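Local coordinates for HydG protein (Carboxydothermus hydrogenoformans, PDB 4RTB) that acts as a radical SAM maturase of [FeFe]-hydrogenase, a CO and cyanide synthase that binds a [4Fe-4S] cluster and S-adenosylmethionine, at residues Glu377-Leu382 with Phe387-Cys392; Leu382-Phe387 with Tyr441-Gly446; Ala422-Val427 with Glu459-Ala464. All coordinates share one frame; numbering follows the deposited sequence.

Contact 1: residues Glu377-Leu382 with Phe387-Cys392; sequences EIVEVL and FLPSFC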
ATOM      1  N   GLU A 377       6.419   0.848 -20.025  1.00 79.52           N
ATOM      2  CA  GLU A 377       6.827   2.246 -19.932  1.00 79.75           C
ATOM      3  C   GLU A 377       7.330   2.599 -18.536  1.00 79.16           C
ATOM      4  O   GLU A 377       8.437   3.117 -18.381  1.00 86.71           O
ATOM      5  CB  GLU A 377       5.667   3.170 -20.316  1.00 88.88           C
ATOM      6  CG  GLU A 377       5.641   3.545 -21.789  1.00103.16           C
ATOM      7  CD  GLU A 377       4.309   4.126 -22.228  1.00115.25           C
ATOM      8  OE1 GLU A 377       3.711   4.911 -21.459  1.00116.42           O
ATOM      9  OE2 GLU A 377       3.858   3.789 -23.342  1.00122.45           O
ATOM     10  N   ILE A 378       6.524   2.311 -17.520  1.00 76.05           N
ATOM     11  CA  ILE A 378       6.886   2.680 -16.158  1.00 74.73           C
ATOM     12  C   ILE A 378       8.065   1.847 -15.665  1.00 73.19           C
ATOM     13  O   ILE A 378       8.796   2.280 -14.776  1.00 75.42           O
ATOM     14  CB  ILE A 378       5.688   2.535 -15.183  1.00 75.66           C
ATOM     15  CG1 ILE A 378       5.763   1.231 -14.388  1.00 79.41           C
ATOM     16  CG2 ILE A 378       4.365   2.661 -15.922  1.00 70.60           C
ATOM     17  CD1 ILE A 378       6.034   1.437 -12.915  1.00 79.00           C
ATOM     18  N   VAL A 379       8.255   0.662 -16.239  1.00 71.33           N
ATOM     19  CA  VAL A 379       9.419  -0.153 -15.902  1.00 69.70           C
ATOM     20  C   VAL A 379      10.667   0.495 -16.485  1.00 75.61           C
ATOM     21  O   VAL A 379      11.715   0.541 -15.841  1.00 78.63           O
ATOM     22  CB  VAL A 379       9.284  -1.600 -16.422  0.76 66.83           C
ATOM     23  CG1 VAL A 379      10.626  -2.312 -16.397  1.00 64.75           C
ATOM     24  CG2 VAL A 379       8.263  -2.362 -15.597  1.00 66.74           C
ATOM     25  N   GLU A 380      10.536   0.994 -17.708  1.00 78.40           N
ATOM     26  CA  GLU A 380      11.588   1.767 -18.358  1.00 76.71           C
ATOM     27  C   GLU A 380      11.986   2.957 -17.486  1.00 71.35           C
ATOM     28  O   GLU A 380      13.161   3.130 -17.135  1.00 74.18           O
ATOM     29  CB  GLU A 380      11.108   2.242 -19.729  1.00 78.90           C
ATOM     30  CG  GLU A 380      12.152   2.256 -20.827  1.00 79.42           C
ATOM     31  CD  GLU A 380      11.525   2.444 -22.198  1.00 85.56           C
ATOM     32  OE1 GLU A 380      10.279   2.513 -22.277  1.00 83.76           O
ATOM     33  OE2 GLU A 380      12.275   2.520 -23.193  1.00 94.72           O
ATOM     34  N   VAL A 381      10.993   3.767 -17.128  1.00 65.22           N
ATOM     35  CA  VAL A 381      11.225   4.938 -16.292  1.00 63.37           C
ATOM     36  C   VAL A 381      11.885   4.563 -14.966  1.00 70.30           C
ATOM     37  O   VAL A 381      12.852   5.200 -14.553  1.00 74.43           O
ATOM     38  CB  VAL A 381       9.915   5.698 -16.007  1.00 61.50           C
ATOM     39  CG1 VAL A 381      10.188   6.924 -15.149  1.00 63.95           C
ATOM     40  CG2 VAL A 381       9.240   6.096 -17.310  1.00 55.82           C
ATOM     41  N   LEU A 382      11.369   3.528 -14.310  1.00 77.83           N
ATOM     42  CA  LEU A 382      11.939   3.067 -13.047  1.00 76.68           C
ATOM     43  C   LEU A 382      13.398   2.672 -13.210  1.00 69.97           C
ATOM     44  O   LEU A 382      14.243   3.014 -12.380  1.00 67.45           O
ATOM     45  CB  LEU A 382      11.147   1.881 -12.491  1.00 72.28           C
ATOM     46  CG  LEU A 382       9.812   2.189 -11.815  1.00 74.40           C
ATOM     47  CD1 LEU A 382       9.183   0.914 -11.273  1.00 74.25           C
ATOM     48  CD2 LEU A 382      10.003   3.208 -10.709  1.00 75.06           C
ATOM     49  N   PHE A 387      16.098   2.360 -10.173  1.00 74.20           N
ATOM     50  CA  PHE A 387      15.320   1.480  -9.302  1.00 67.58           C
ATOM     51  C   PHE A 387      15.243   0.043  -9.816  1.00 61.35           C
ATOM     52  O   PHE A 387      15.356  -0.207 -11.017  1.00 59.20           O
ATOM     53  CB  PHE A 387      13.907   2.040  -9.121  1.00 67.40           C
ATOM     54  CG  PHE A 387      13.856   3.316  -8.330  1.00 69.49           C
ATOM     55  CD1 PHE A 387      12.993   4.336  -8.694  1.00 70.56           C
ATOM     56  CD2 PHE A 387      14.662   3.491  -7.216  1.00 69.41           C
ATOM     57  CE1 PHE A 387      12.938   5.513  -7.967  1.00 71.67           C
ATOM     58  CE2 PHE A 387      14.612   4.667  -6.484  1.00 73.02           C
ATOM     59  CZ  PHE A 387      13.748   5.678  -6.861  1.00 74.02           C
ATOM     60  N   LEU A 388      15.045  -0.892  -8.891  1.00 63.20           N
ATOM     61  CA  LEU A 388      14.930  -2.309  -9.220  1.00 69.71           C
ATOM     62  C   LEU A 388      13.478  -2.770  -9.096  1.00 75.21           C
ATOM     63  O   LEU A 388      12.973  -2.955  -7.986  1.00 72.33           O
ATOM     64  CB  LEU A 388      15.829  -3.145  -8.304  1.00 67.53           C
ATOM     65  CG  LEU A 388      16.394  -4.496  -8.766  1.00 67.54           C
ATOM     66  CD1 LEU A 388      16.343  -5.493  -7.618  1.00 67.42           C
ATOM     67  CD2 LEU A 388      15.680  -5.054  -9.994  1.00 67.46           C
ATOM     68  N   PRO A 389      12.799  -2.954 -10.239  1.00 74.16           N
ATOM     69  CA  PRO A 389      11.417  -3.442 -10.258  1.00 74.47           C
ATOM     70  C   PRO A 389      11.358  -4.918  -9.900  1.00 76.82           C
ATOM     71  O   PRO A 389      12.191  -5.690 -10.378  1.00 80.54           O
ATOM     72  CB  PRO A 389      10.975  -3.213 -11.708  1.00 74.64           C
ATOM     73  CG  PRO A 389      12.006  -2.295 -12.304  1.00 71.25           C
ATOM     74  CD  PRO A 389      13.275  -2.617 -11.589  1.00 72.53           C
ATOM     75  N   SER A 390      10.389  -5.306  -9.078  1.00 73.38           N
ATOM     76  CA  SER A 390      10.299  -6.688  -8.629  1.00 73.92           C
ATOM     77  C   SER A 390       8.875  -7.221  -8.701  1.00 79.36           C
ATOM     78  O   SER A 390       7.910  -6.458  -8.760  1.00 80.14           O
ATOM     79  CB  SER A 390      10.830  -6.818  -7.204  1.00 72.43           C
ATOM     80  OG  SER A 390      11.289  -5.567  -6.734  1.00 69.30           O
ATOM     81  N   PHE A 391       8.767  -8.544  -8.703  1.00 80.30           N
ATOM     82  CA  PHE A 391       7.488  -9.228  -8.809  1.00 80.08           C
ATOM     83  C   PHE A 391       7.558 -10.522  -8.001  1.00 89.80           C
ATOM     84  O   PHE A 391       7.355 -11.606  -8.551  1.00 97.46           O
ATOM     85  CB  PHE A 391       7.150  -9.533 -10.276  1.00 74.70           C
ATOM     86  CG  PHE A 391       7.414  -8.392 -11.225  1.00 67.15           C
ATOM     87  CD1 PHE A 391       8.647  -8.255 -11.843  1.00 75.12           C
ATOM     88  CD2 PHE A 391       6.422  -7.468 -11.511  1.00 63.36           C
ATOM     89  CE1 PHE A 391       8.892  -7.211 -12.720  1.00 72.61           C
ATOM     90  CE2 PHE A 391       6.660  -6.423 -12.388  1.00 70.35           C
ATOM     91  CZ  PHE A 391       7.897  -6.295 -12.994  1.00 73.39           C
ATOM     92  N   CYS A 392       7.847 -10.412  -6.705  1.00 90.71           N
ATOM     93  CA  CYS A 392       8.210 -11.583  -5.906  1.00 93.52           C
ATOM     94  C   CYS A 392       7.465 -11.733  -4.579  1.00 99.38           C
ATOM     95  O   CYS A 392       7.007 -12.839  -4.246  1.00110.81           O
ATOM     96  CB  CYS A 392       9.709 -11.555  -5.614  1.00 96.28           C
ATOM     97  SG  CYS A 392      10.254 -10.098  -4.687  1.00122.64           S
TER

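Contact 2: residues Leu382-Phe387 with Tyr441-Gly446; sequences LIDKGF and YKKGNG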
ATOM      1  N   LEU A 382      11.369   3.528 -14.310  1.00 77.83           N
ATOM      2  CA  LEU A 382      11.939   3.067 -13.047  1.00 76.68           C
ATOM      3  C   LEU A 382      13.398   2.672 -13.210  1.00 69.97           C
ATOM      4  O   LEU A 382      14.243   3.014 -12.380  1.00 67.45           O
ATOM      5  CB  LEU A 382      11.147   1.881 -12.491  1.00 72.28           C
ATOM      6  CG  LEU A 382       9.812   2.189 -11.815  1.00 74.40           C
ATOM      7  CD1 LEU A 382       9.183   0.914 -11.273  1.00 74.25           C
ATOM      8  CD2 LEU A 382      10.003   3.208 -10.709  1.00 75.06           C
ATOM      9  N   ILE A 383      13.690   1.955 -14.288  1.00 64.76           N
ATOM     10  CA  ILE A 383      15.030   1.448 -14.514  1.00 69.17           C
ATOM     11  C   ILE A 383      15.985   2.599 -14.821  1.00 80.36           C
ATOM     12  O   ILE A 383      17.187   2.497 -14.570  1.00 80.89           O
ATOM     13  CB  ILE A 383      15.049   0.399 -15.654  1.00 71.17           C
ATOM     14  CG1 ILE A 383      15.964  -0.768 -15.295  1.00 85.03           C
ATOM     15  CG2 ILE A 383      15.461   1.017 -16.986  1.00 67.36           C
ATOM     16  CD1 ILE A 383      16.064  -1.800 -16.384  1.00 96.13           C
ATOM     17  N   ASP A 384      15.449   3.702 -15.338  1.00 83.16           N
ATOM     18  CA  ASP A 384      16.284   4.866 -15.614  1.00 80.19           C
ATOM     19  C   ASP A 384      16.530   5.711 -14.363  1.00 76.63           C
ATOM     20  O   ASP A 384      17.555   6.384 -14.258  1.00 83.01           O
ATOM     21  CB  ASP A 384      15.665   5.725 -16.718  1.00 86.57           C
ATOM     22  CG  ASP A 384      16.383   5.568 -18.046  1.00 98.95           C
ATOM     23  OD1 ASP A 384      17.231   6.428 -18.373  1.00102.46           O
ATOM     24  OD2 ASP A 384      16.104   4.582 -18.760  1.00 99.91           O
ATOM     25  N   LYS A 385      15.597   5.668 -13.415  1.00 69.65           N
ATOM     26  CA  LYS A 385      15.768   6.384 -12.151  1.00 63.71           C
ATOM     27  C   LYS A 385      16.579   5.545 -11.161  1.00 63.63           C
ATOM     28  O   LYS A 385      16.704   5.898  -9.985  1.00 64.73           O
ATOM     29  CB  LYS A 385      14.410   6.762 -11.547  1.00 59.69           C
ATOM     30  CG  LYS A 385      13.492   7.505 -12.510  1.00 62.29           C
ATOM     31  CD  LYS A 385      12.743   8.650 -11.841  1.00 66.93           C
ATOM     32  CE  LYS A 385      11.837   9.370 -12.835  1.00 70.82           C
ATOM     33  NZ  LYS A 385      10.966  10.387 -12.177  1.00 75.58           N
ATOM     34  N   GLY A 386      17.124   4.432 -11.649  1.00 57.85           N
ATOM     35  CA  GLY A 386      18.042   3.617 -10.874  1.00 62.03           C
ATOM     36  C   GLY A 386      17.385   2.607  -9.954  1.00 71.04           C
ATOM     37  O   GLY A 386      18.037   2.051  -9.069  1.00 74.19           O
ATOM     38  N   PHE A 387      16.098   2.360 -10.173  1.00 74.20           N
ATOM     39  CA  PHE A 387      15.320   1.480  -9.302  1.00 67.58           C
ATOM     40  C   PHE A 387      15.243   0.043  -9.816  1.00 61.35           C
ATOM     41  O   PHE A 387      15.356  -0.207 -11.017  1.00 59.20           O
ATOM     42  CB  PHE A 387      13.907   2.040  -9.121  1.00 67.40           C
ATOM     43  CG  PHE A 387      13.856   3.316  -8.330  1.00 69.49           C
ATOM     44  CD1 PHE A 387      12.993   4.336  -8.694  1.00 70.56           C
ATOM     45  CD2 PHE A 387      14.662   3.491  -7.216  1.00 69.41           C
ATOM     46  CE1 PHE A 387      12.938   5.513  -7.967  1.00 71.67           C
ATOM     47  CE2 PHE A 387      14.612   4.667  -6.484  1.00 73.02           C
ATOM     48  CZ  PHE A 387      13.748   5.678  -6.861  1.00 74.02           C
ATOM     49  N   TYR A 441      14.493  -5.215 -23.271  1.00 86.30           N
ATOM     50  CA  TYR A 441      15.191  -6.422 -22.830  1.00 85.50           C
ATOM     51  C   TYR A 441      16.685  -6.157 -22.693  1.00 87.35           C
ATOM     52  O   TYR A 441      17.316  -6.558 -21.708  1.00 83.03           O
ATOM     53  CB  TYR A 441      14.940  -7.574 -23.809  1.00 80.56           C
ATOM     54  CG  TYR A 441      15.658  -8.868 -23.477  1.00 82.20           C
ATOM     55  CD1 TYR A 441      16.812  -9.240 -24.154  1.00 83.40           C
ATOM     56  CD2 TYR A 441      15.170  -9.721 -22.495  1.00 83.22           C
ATOM     57  CE1 TYR A 441      17.466 -10.426 -23.857  1.00 89.13           C
ATOM     58  CE2 TYR A 441      15.817 -10.908 -22.191  1.00 86.58           C
ATOM     59  CZ  TYR A 441      16.963 -11.255 -22.874  1.00 93.08           C
ATOM     60  OH  TYR A 441      17.606 -12.434 -22.573  1.00 95.50           O
ATOM     61  N   LYS A 442      17.245  -5.472 -23.687  1.00 91.55           N
ATOM     62  CA  LYS A 442      18.660  -5.111 -23.661  1.00 92.71           C
ATOM     63  C   LYS A 442      18.971  -4.159 -22.508  1.00 91.98           C
ATOM     64  O   LYS A 442      19.931  -4.365 -21.757  1.00 93.18           O
ATOM     65  CB  LYS A 442      19.074  -4.477 -24.991  1.00 90.07           C
ATOM     66  N   LYS A 443      18.152  -3.120 -22.376  1.00 88.28           N
ATOM     67  CA  LYS A 443      18.328  -2.128 -21.322  1.00 90.39           C
ATOM     68  C   LYS A 443      18.270  -2.789 -19.947  1.00 92.92           C
ATOM     69  O   LYS A 443      19.101  -2.516 -19.073  1.00 90.76           O
ATOM     70  CB  LYS A 443      17.263  -1.034 -21.437  1.00 95.04           C
ATOM     71  CG  LYS A 443      17.612   0.258 -20.715  1.00102.01           C
ATOM     72  CD  LYS A 443      16.525   1.309 -20.888  1.00103.27           C
ATOM     73  CE  LYS A 443      16.340   1.689 -22.350  1.00102.49           C
ATOM     74  NZ  LYS A 443      15.319   2.759 -22.518  1.00 98.66           N
ATOM     75  N   GLY A 444      17.291  -3.671 -19.773  1.00 92.48           N
ATOM     76  CA  GLY A 444      17.103  -4.384 -18.524  1.00 74.33           C
ATOM     77  C   GLY A 444      18.276  -5.280 -18.195  1.00 75.52           C
ATOM     78  O   GLY A 444      18.763  -5.294 -17.059  1.00 75.51           O
ATOM     79  N   ASN A 445      18.723  -6.033 -19.196  1.00 89.42           N
ATOM     80  CA  ASN A 445      19.899  -6.882 -19.056  1.00 94.92           C
ATOM     81  C   ASN A 445      21.105  -6.068 -18.589  1.00 92.38           C
ATOM     82  O   ASN A 445      21.764  -6.429 -17.612  1.00 92.20           O
ATOM     83  CB  ASN A 445      20.205  -7.584 -20.381  1.00105.03           C
ATOM     84  CG  ASN A 445      21.190  -8.731 -20.229  1.00116.33           C
ATOM     85  OD1 ASN A 445      22.128  -8.667 -19.433  1.00120.01           O
ATOM     86  ND2 ASN A 445      20.978  -9.791 -21.000  1.00119.97           N
ATOM     87  N   GLY A 446      21.376  -4.968 -19.287  1.00 86.50           N
ATOM     88  CA  GLY A 446      22.480  -4.092 -18.932  1.00 85.02           C
ATOM     89  C   GLY A 446      22.395  -3.585 -17.505  1.00 82.35           C
ATOM     90  O   GLY A 446      23.377  -3.641 -16.752  1.00 88.87           O
TER

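Contact 3: residues Ala422-Val427 with Glu459-Ala464; sequences ALFSFV and ENIGRA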
ATOM      1  N   ALA A 422      14.566 -10.551  -5.846  1.00 68.21           N
ATOM      2  CA  ALA A 422      14.084  -9.434  -6.654  1.00 69.46           C
ATOM      3  C   ALA A 422      14.770  -9.403  -8.019  1.00 79.24           C
ATOM      4  O   ALA A 422      14.120  -9.213  -9.058  1.00 88.44           O
ATOM      5  CB  ALA A 422      14.302  -8.122  -5.923  1.00 61.15           C
ATOM      6  N   LEU A 423      16.089  -9.582  -8.000  1.00 73.88           N
ATOM      7  CA  LEU A 423      16.885  -9.695  -9.213  1.00 70.44           C
ATOM      8  C   LEU A 423      16.273 -10.692 -10.171  1.00 65.31           C
ATOM      9  O   LEU A 423      16.030 -10.373 -11.328  1.00 59.16           O
ATOM     10  CB  LEU A 423      18.316 -10.121  -8.887  1.00 76.20           C
ATOM     11  CG  LEU A 423      19.265  -9.073  -8.310  1.00 78.95           C
ATOM     12  CD1 LEU A 423      20.539  -9.744  -7.825  1.00 81.41           C
ATOM     13  CD2 LEU A 423      19.575  -8.012  -9.350  1.00 76.23           C
ATOM     14  N   PHE A 424      16.010 -11.899  -9.680  1.00 69.15           N
ATOM     15  CA  PHE A 424      15.525 -12.960 -10.550  1.00 70.35           C
ATOM     16  C   PHE A 424      14.067 -12.791 -10.947  1.00 67.50           C
ATOM     17  O   PHE A 424      13.666 -13.247 -12.017  1.00 69.80           O
ATOM     18  CB  PHE A 424      15.745 -14.320  -9.895  1.00 67.01           C
ATOM     19  CG  PHE A 424      17.156 -14.800 -10.007  1.00 75.73           C
ATOM     20  CD1 PHE A 424      17.650 -15.233 -11.225  1.00 79.27           C
ATOM     21  CD2 PHE A 424      18.001 -14.790  -8.911  1.00 79.73           C
ATOM     22  CE1 PHE A 424      18.953 -15.666 -11.345  1.00 82.52           C
ATOM     23  CE2 PHE A 424      19.308 -15.220  -9.024  1.00 79.82           C
ATOM     24  CZ  PHE A 424      19.784 -15.657 -10.245  1.00 81.15           C
ATOM     25  N   SER A 425      13.273 -12.138 -10.105  1.00 60.99           N
ATOM     26  CA  SER A 425      11.906 -11.822 -10.499  1.00 65.46           C
ATOM     27  C   SER A 425      11.950 -10.880 -11.699  1.00 70.82           C
ATOM     28  O   SER A 425      11.228 -11.068 -12.689  1.00 73.19           O
ATOM     29  CB  SER A 425      11.119 -11.201  -9.342  1.00 71.64           C
ATOM     30  OG  SER A 425      11.643  -9.940  -8.973  1.00 72.10           O
ATOM     31  N   PHE A 426      12.829  -9.884 -11.621  1.00 71.95           N
ATOM     32  CA  PHE A 426      12.997  -8.943 -12.723  1.00 68.05           C
ATOM     33  C   PHE A 426      13.594  -9.629 -13.952  1.00 68.50           C
ATOM     34  O   PHE A 426      13.263  -9.279 -15.087  1.00 73.10           O
ATOM     35  CB  PHE A 426      13.871  -7.766 -12.294  1.00 69.51           C
ATOM     36  CG  PHE A 426      13.980  -6.684 -13.330  1.00 75.02           C
ATOM     37  CD1 PHE A 426      15.208  -6.348 -13.875  1.00 78.41           C
ATOM     38  CD2 PHE A 426      12.851  -6.007 -13.764  1.00 74.17           C
ATOM     39  CE1 PHE A 426      15.312  -5.351 -14.830  1.00 76.39           C
ATOM     40  CE2 PHE A 426      12.947  -5.012 -14.719  1.00 77.82           C
ATOM     41  CZ  PHE A 426      14.179  -4.684 -15.253  1.00 78.02           C
ATOM     42  N   VAL A 427      14.470 -10.604 -13.722  1.00 62.46           N
ATOM     43  CA  VAL A 427      15.028 -11.400 -14.808  1.00 67.01           C
ATOM     44  C   VAL A 427      13.896 -12.097 -15.550  1.00 75.84           C
ATOM     45  O   VAL A 427      13.815 -12.033 -16.777  1.00 77.95           O
ATOM     46  CB  VAL A 427      16.045 -12.454 -14.300  1.00 68.41           C
ATOM     47  CG1 VAL A 427      16.390 -13.440 -15.404  1.00 70.40           C
ATOM     48  CG2 VAL A 427      17.309 -11.787 -13.782  1.00 60.18           C
ATOM     49  N   GLU A 459      28.749 -12.855  -7.076  1.00 96.54           N
ATOM     50  CA  GLU A 459      29.433 -13.191  -8.325  1.00 96.51           C
ATOM     51  C   GLU A 459      28.687 -14.290  -9.091  1.00 90.31           C
ATOM     52  O   GLU A 459      28.334 -14.121 -10.271  1.00 82.27           O
ATOM     53  CB  GLU A 459      30.876 -13.624  -8.037  1.00109.84           C
ATOM     54  CG  GLU A 459      31.877 -13.349  -9.157  1.00120.13           C
ATOM     55  CD  GLU A 459      31.971 -14.478 -10.171  1.00127.92           C
ATOM     56  OE1 GLU A 459      31.260 -15.493 -10.011  1.00131.42           O
ATOM     57  OE2 GLU A 459      32.764 -14.354 -11.129  1.00128.46           O
ATOM     58  N   ASN A 460      28.447 -15.412  -8.413  1.00 90.30           N
ATOM     59  CA  ASN A 460      27.773 -16.553  -9.026  1.00 86.10           C
ATOM     60  C   ASN A 460      26.345 -16.225  -9.461  1.00 85.46           C
ATOM     61  O   ASN A 460      25.843 -16.778 -10.446  1.00 77.17           O
ATOM     62  CB  ASN A 460      27.763 -17.746  -8.066  1.00 81.78           C
ATOM     63  CG  ASN A 460      29.127 -18.383  -7.913  1.00 80.83           C
ATOM     64  OD1 ASN A 460      29.527 -19.196  -8.743  1.00 80.94           O
ATOM     65  ND2 ASN A 460      29.842 -18.032  -6.846  1.00 80.84           N
ATOM     66  N   ILE A 461      25.690 -15.337  -8.717  1.00 76.53           N
ATOM     67  CA  ILE A 461      24.381 -14.826  -9.110  1.00 79.37           C
ATOM     68  C   ILE A 461      24.486 -14.118 -10.455  1.00 79.86           C
ATOM     69  O   ILE A 461      23.644 -14.310 -11.328  1.00 78.31           O
ATOM     70  CB  ILE A 461      23.804 -13.861  -8.060  1.00 78.09           C
ATOM     71  CG1 ILE A 461      23.597 -14.587  -6.729  1.00 72.39           C
ATOM     72  CG2 ILE A 461      22.504 -13.252  -8.545  1.00 75.91           C
ATOM     73  CD1 ILE A 461      23.063 -13.701  -5.628  1.00 73.03           C
ATOM     74  N   GLY A 462      25.537 -13.321 -10.623  1.00 82.17           N
ATOM     75  CA  GLY A 462      25.782 -12.635 -11.879  1.00 79.86           C
ATOM     76  C   GLY A 462      25.987 -13.606 -13.025  1.00 80.47           C
ATOM     77  O   GLY A 462      25.392 -13.454 -14.103  1.00 80.29           O
ATOM     78  N   ARG A 463      26.827 -14.613 -12.789  1.00 81.20           N
ATOM     79  CA  ARG A 463      27.054 -15.658 -13.785  1.00 84.10           C
ATOM     80  C   ARG A 463      25.736 -16.317 -14.204  1.00 84.05           C
ATOM     81  O   ARG A 463      25.473 -16.509 -15.399  1.00 85.91           O
ATOM     82  CB  ARG A 463      28.027 -16.712 -13.247  1.00 87.76           C
ATOM     83  CG  ARG A 463      29.449 -16.206 -13.026  1.00 93.29           C
ATOM     84  CD  ARG A 463      30.418 -16.783 -14.051  1.00104.97           C
ATOM     85  NE  ARG A 463      31.786 -16.316 -13.834  1.00119.90           N
ATOM     86  CZ  ARG A 463      32.372 -15.354 -14.540  1.00127.84           C
ATOM     87  NH1 ARG A 463      31.715 -14.754 -15.524  1.00131.12           N
ATOM     88  NH2 ARG A 463      33.619 -14.996 -14.269  1.00128.63           N
ATOM     89  N   ALA A 464      24.902 -16.640 -13.217  1.00 85.18           N
ATOM     90  CA  ALA A 464      23.616 -17.288 -13.473  1.00 79.36           C
ATOM     91  C   ALA A 464      22.670 -16.403 -14.283  1.00 76.51           C
ATOM     92  O   ALA A 464      22.034 -16.864 -15.234  1.00 74.23           O
ATOM     93  CB  ALA A 464      22.963 -17.683 -12.168  1.00 78.04           C
TER

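Contact 1: residues Glu377-Leu382 with Phe387-Cys392
L382 and F387 meet where helix 375-384 turns into strand 388-390, a helix-turn-strand step of the α/β barrel that characterises this radical SAM enzyme. The short turn leads into the strand, which pairs in parallel with strand 95-105.

One backbone hydrogen bond crosses the contact. F387 N donates to L382 O at 3.0 Å with an N-H...O angle of 156°, approaching from 28° off the carbonyl plane. This bond, to the carbonyl five residues back, with G386 at positive phi just before F387, closes the helix in the manner of a Schellman motif, and the hydrophobic pairing of the same two residues accompanies it.

The remaining contact is apolar. L382 places CG beside its backbone N (chi1 -77°), and its CD2 branch comes to 3.8 Å from F387 CD1, approaching the ring obliquely, while the two side chains cross at about a right angle. Leucine suits this buried site, where its side chain also touches I96 of strand 95-105. The F387 ring continues onto V337 and E338 of helix 330-339, which makes a large flat side chain fitting. P389 faces the helix from the strand, compact and without an amide hydrogen to satisfy. Beta-branched V379 offers CG1 to it, and F426 of helix 419-432 packs on the same proline. Within the contact, P389 CG lies 4.3 Å from V379 CG1 and also 4.3 Å from L382 CB.

Contact 2: residues Leu382-Phe387 with Tyr441-Gly446
Next to the place where I383 meets G444, the F387 ring carries K385 O over one face, 4.0 Å above the plane and over the ring centre, so the turn that ends helix 375-384 is folded onto its own aromatic residue. A second flat group, the carboxylate of exposed D384, takes part in the contact itself: its OD2 is 3.9 Å from K443 CD, and the two side chains cross at about a right angle.

The apolar centre belongs to I383. Its chain is extended about chi2 (-178°), which carries CD1 out to the backbone of helix 438-454, 3.5 Å from G444 CA. Glycine suits this position because it presents bare backbone to the isoleucine tip. The CG2 branch meets the aliphatic part of the lysine instead, 4.1 Å from K443 CD, and F426 of helix 419-432 also packs on I383.

K443 serves two purposes. Its methylenes run along I383 and D384, and a bend at chi3 (-62°) turns the end of the chain. Its ammonium group forms a salt bridge with E380, one turn before D384 on helix 375-384. D384 OD2 remains 4.2 Å from K443 NZ, beyond a salt bridge. The chemistry therefore implies an apolar contact of buried I383 and G444 with charged groups of K443, D384 and E380 beside it: the second carboxylate probably adds to the negative potential felt by the lysine, while E380 takes the direct ionic bond.

Contact 3: residues Ala422-Val427 with Glu459-Ala464
A422 O, at the start of the helical turn that carries L423 and F424, the partners of I461, accepts two hydrogen bonds from the same face of its carbonyl plane. F426 N supplies the regular helical bond at 2.9 Å, and S425 OG adds a second at 2.6 Å. Serine suits the spot because its short hydroxyl can reach back to the preceding turn. The same OG receives a weak bond from F391 N, on the side of the helix that faces strand 388-390.

Across the contact everything is apolar. I461 CG2 is the methyl that both residues share: it lies 3.8 Å from F424 CE2, obliquely to the ring, and 4.1 Å from L423 CD1. F424 has CG beside its backbone N (chi1 -79°), which brings the ring up against helix 459-468, where A464 CB meets it at the edge, near the ring plane, 4.2 Å from F424 CZ. A small alanine one turn after the isoleucine lets the ring edge come up to its CB. On the same helix R463 and E459 pair through charge alone, the oxygen standing well out of the guanidinium plane.

The two helix segments are almost parallel, at 7°, with axes 11.6 Å apart, a separation that long side chains must bridge. These contacts pair helices 419-432 and 459-468, and L448 brings helix 438-454 against L423 and V427, giving a C-terminal three-helix array built beside the barrel.

Overall arrangement
The three contacts lead outward from the barrel to the C-terminal helices. Contacts 1 and 2 share L382 and F387, their centres lie about 8 Å apart, and the salt bridge of E380 OE2 with K443 NZ (3.1 Å) joins them. Contact 3 is about 15 Å from contact 1 and about 14 Å from contact 2, centre to centre. Helix 419-432 ties it to both: S425 OG lies 3.2 Å from F391 N, and F426, packed on P389, has CZ 3.6 Å from I383 CD1. Contact 1 lies within the barrel, contact 2 joins barrel to C-terminal helices, and contact 3 pairs two of those helices. All stand away from the [4Fe-4S] and S-adenosylmethionine sites.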